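Local coordinates for protein adenosine deaminase (Burkholderia ambifaria, PDB 4GXW) that binds a zinc ion and probably deaminates a purine such as adenine or adenosine by hydrolysis, at residues A[264-269]-A[284-289]. Numbering follows the deposited sequence. Where two conformers were deposited one is given.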
ATOM      1  N   VAL A 264       3.939   2.142  -5.701  1.00  7.69           N
ATOM      2  CA  VAL A 264       5.333   1.877  -5.336  1.00  7.82           C
ATOM      3  C   VAL A 264       5.558   2.159  -3.860  1.00  8.41           C
ATOM      4  O   VAL A 264       4.815   2.932  -3.237  1.00  8.44           O
ATOM      5  CB  VAL A 264       6.334   2.672  -6.222  1.00  9.00           C
ATOM      6  CG1 VAL A 264       6.158   2.306  -7.711  1.00  9.23           C
ATOM      7  CG2 VAL A 264       6.181   4.179  -5.991  1.00  9.07           C
ATOM      8  N   VAL A 265       6.578   1.516  -3.305  1.00  8.28           N
ATOM      9  CA  VAL A 265       6.814   1.537  -1.871  1.00  8.61           C
ATOM     10  C   VAL A 265       8.299   1.813  -1.645  1.00  9.76           C
ATOM     11  O   VAL A 265       9.136   0.922  -1.814  1.00  9.63           O
ATOM     12  CB  VAL A 265       6.413   0.179  -1.238  1.00  8.42           C
ATOM     13  CG1 VAL A 265       6.676   0.178   0.260  1.00  9.33           C
ATOM     14  CG2 VAL A 265       4.945  -0.147  -1.549  1.00 10.12           C
ATOM     15  N   PRO A 266       8.644   3.061  -1.290  1.00  9.98           N
ATOM     16  CA  PRO A 266      10.065   3.369  -1.086  1.00 11.02           C
ATOM     17  C   PRO A 266      10.721   2.483  -0.032  1.00 11.02           C
ATOM     18  O   PRO A 266      11.894   2.128  -0.175  1.00 11.55           O
ATOM     19  CB  PRO A 266      10.065   4.858  -0.693  1.00 11.71           C
ATOM     20  CG  PRO A 266       8.625   5.256  -0.517  1.00 12.32           C
ATOM     21  CD  PRO A 266       7.794   4.261  -1.262  1.00  9.17           C
ATOM     22  N   THR A 267       9.974   2.085   0.991  1.00  9.51           N
ATOM     23  CA  THR A 267      10.514   1.216   2.032  1.00 10.96           C
ATOM     24  C   THR A 267      10.445  -0.282   1.710  1.00  9.48           C
ATOM     25  O   THR A 267      10.552  -1.097   2.627  1.00 11.51           O
ATOM     26  CB  THR A 267       9.804   1.467   3.373  1.00 11.06           C
ATOM     27  OG1 THR A 267       8.388   1.305   3.203  1.00 11.95           O
ATOM     28  CG2 THR A 267      10.092   2.882   3.857  1.00 12.62           C
ATOM     29  N   ASN A 268      10.278  -0.650   0.437  1.00 10.37           N
ATOM     30  CA  ASN A 268      10.227  -2.062   0.056  1.00  9.95           C
ATOM     31  C   ASN A 268      11.362  -2.860   0.700  1.00 10.97           C
ATOM     32  O   ASN A 268      12.533  -2.522   0.537  1.00 10.49           O
ATOM     33  CB  ASN A 268      10.292  -2.192  -1.460  1.00 10.64           C
ATOM     34  CG  ASN A 268      10.275  -3.638  -1.927  1.00  8.69           C
ATOM     35  OD1 ASN A 268      11.299  -4.174  -2.353  1.00 11.96           O
ATOM     36  ND2 ASN A 268       9.106  -4.275  -1.851  1.00 10.36           N
ATOM     37  N   SER A 269      11.014  -3.903   1.452  1.00 11.17           N
ATOM     38  CA  SER A 269      12.012  -4.619   2.240  1.00 10.65           C
ATOM     39  C   SER A 269      13.041  -5.333   1.375  1.00 11.24           C
ATOM     40  O   SER A 269      14.225  -5.376   1.726  1.00 12.03           O
ATOM     41  CB  SER A 269      11.353  -5.633   3.176  1.00 14.43           C
ATOM     42  OG  SER A 269      10.462  -5.005   4.077  1.00 16.84           O
ATOM     43  N   HIS A 284      17.624   1.466  -6.845  1.00 16.36           N
ATOM     44  CA  HIS A 284      16.233   1.056  -6.741  1.00 13.27           C
ATOM     45  C   HIS A 284      15.523   1.303  -8.072  1.00 16.45           C
ATOM     46  O   HIS A 284      15.510   2.425  -8.563  1.00 15.61           O
ATOM     47  CB  HIS A 284      15.551   1.865  -5.650  1.00 15.84           C
ATOM     48  CG  HIS A 284      14.323   1.224  -5.094  1.00 15.45           C
ATOM     49  ND1 HIS A 284      13.277   0.796  -5.883  1.00 13.57           N
ATOM     50  CD2 HIS A 284      13.967   0.955  -3.816  1.00 16.89           C
ATOM     51  CE1 HIS A 284      12.331   0.287  -5.115  1.00 16.32           C
ATOM     52  NE2 HIS A 284      12.726   0.369  -3.857  1.00 18.77           N
ATOM     53  N   PRO A 285      14.920   0.258  -8.658  1.00 12.68           N
ATOM     54  CA  PRO A 285      14.257   0.447  -9.956  1.00 12.80           C
ATOM     55  C   PRO A 285      13.159   1.505  -9.945  1.00 12.74           C
ATOM     56  O   PRO A 285      12.892   2.111 -10.986  1.00 12.34           O
ATOM     57  CB  PRO A 285      13.654  -0.926 -10.252  1.00 15.64           C
ATOM     58  CG  PRO A 285      14.519  -1.881  -9.516  1.00 19.25           C
ATOM     59  CD  PRO A 285      14.958  -1.161  -8.258  1.00 13.22           C
ATOM     60  N   MET A 286      12.518   1.722  -8.797  0.67 10.59           N
ATOM     61  CA  MET A 286      11.498   2.760  -8.670  0.67 12.75           C
ATOM     62  C   MET A 286      12.009   4.112  -9.170  0.67 11.17           C
ATOM     63  O   MET A 286      11.266   4.874  -9.792  0.67 11.42           O
ATOM     64  CB  MET A 286      11.026   2.876  -7.214  0.67 12.71           C
ATOM     65  CG  MET A 286       9.999   3.971  -6.946  0.67 14.64           C
ATOM     66  SD  MET A 286       9.653   4.191  -5.183  0.67  8.54           S
ATOM     67  CE  MET A 286      11.214   4.849  -4.614  0.67 13.92           C
ATOM     68  N   ARG A 287      13.283   4.394  -8.916  1.00 11.53           N
ATOM     69  CA  ARG A 287      13.873   5.678  -9.286  1.00 12.61           C
ATOM     70  C   ARG A 287      13.784   5.943 -10.796  1.00 12.19           C
ATOM     71  O   ARG A 287      13.671   7.100 -11.223  1.00 13.28           O
ATOM     72  CB  ARG A 287      15.334   5.733  -8.817  1.00 12.59           C
ATOM     73  CG  ARG A 287      16.006   7.088  -8.926  1.00 14.31           C
ATOM     74  CD  ARG A 287      17.509   6.974  -8.672  1.00 18.90           C
ATOM     75  NE  ARG A 287      18.127   8.290  -8.565  1.00 23.44           N
ATOM     76  CZ  ARG A 287      18.359   8.897  -7.407  1.00 22.26           C
ATOM     77  NH1 ARG A 287      18.917  10.101  -7.383  1.00 24.75           N
ATOM     78  NH2 ARG A 287      18.037   8.287  -6.272  1.00 22.85           N
ATOM     79  N   LYS A 288      13.819   4.873 -11.584  1.00 12.20           N
ATOM     80  CA  LYS A 288      13.856   4.970 -13.043  1.00 14.00           C
ATOM     81  C   LYS A 288      12.473   4.921 -13.684  1.00 14.56           C
ATOM     82  O   LYS A 288      12.340   5.183 -14.874  1.00 13.46           O
ATOM     83  CB  LYS A 288      14.672   3.817 -13.638  1.00 17.04           C
ATOM     84  CG  LYS A 288      16.079   3.630 -13.101  1.00 26.40           C
ATOM     85  CD  LYS A 288      16.627   2.281 -13.569  1.00 33.63           C
ATOM     86  CE  LYS A 288      18.103   2.096 -13.243  1.00 36.10           C
ATOM     87  NZ  LYS A 288      18.321   1.676 -11.827  1.00 31.88           N
ATOM     88  N   MET A 289      11.451   4.547 -12.924  1.00 11.45           N
ATOM     89  CA  MET A 289      10.150   4.283 -13.545  1.00 10.66           C
ATOM     90  C   MET A 289       9.489   5.495 -14.247  1.00 11.43           C
ATOM     91  O   MET A 289       9.028   5.371 -15.387  1.00 10.92           O
ATOM     92  CB  MET A 289       9.200   3.558 -12.575  1.00 11.14           C
ATOM     93  CG  MET A 289       9.636   2.114 -12.284  1.00  9.79           C
ATOM     94  SD  MET A 289       8.780   1.342 -10.904  1.00 10.77           S
ATOM     95  CE  MET A 289       7.248   0.809 -11.663  1.00 11.52           C
TER
HETATM   96  O   HOH W   1      13.241  -0.241  -0.883  1.00 10.47           O
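In the conformer described here, Met286 packs against Val264 and Pro266 through CG, SD and CE. Its SD lies 3.6 Å from Val264 CG2, the two side chains running obliquely across each other. Fully extended as far as SD, the chain then bends at chi3 (68°), which brings CE onto Pro266, 4.1 Å from CB of the proline ring. Met289 adds a second, looser sulfur contact on the other methyl of the valine, with SD 4.2 Å from Val264 CG1.

Polar contact between the segments passes through a water. This molecule donates to Pro266 O and to Asn268 O, both at 2.8 Å, and accepts a weak bond from His284 NE2 in the plane of the imidazole. The other ring nitrogen, ND1, takes the backbone N-H of Met286 at 3.2 Å, from a donor tilted 17° out of that plane. The ring is thus bonded at both nitrogens, weakly at NE2, and Tyr243 meets it edge-to-face.

Residues 265-268 form a type I beta turn, and Asn268 N-caps helix 269-274 through OD1, bonded to Tyr271 N. The contact thus joins the loop following barrel strand 261-264, where Val265 approaches zinc ligands His35 and Asp301, to the loop between helix 280-283 and strand 295-298. Ile296 of that strand touches Val264 and both methionines, while helix 310-319 packs on Pro266 and Met286.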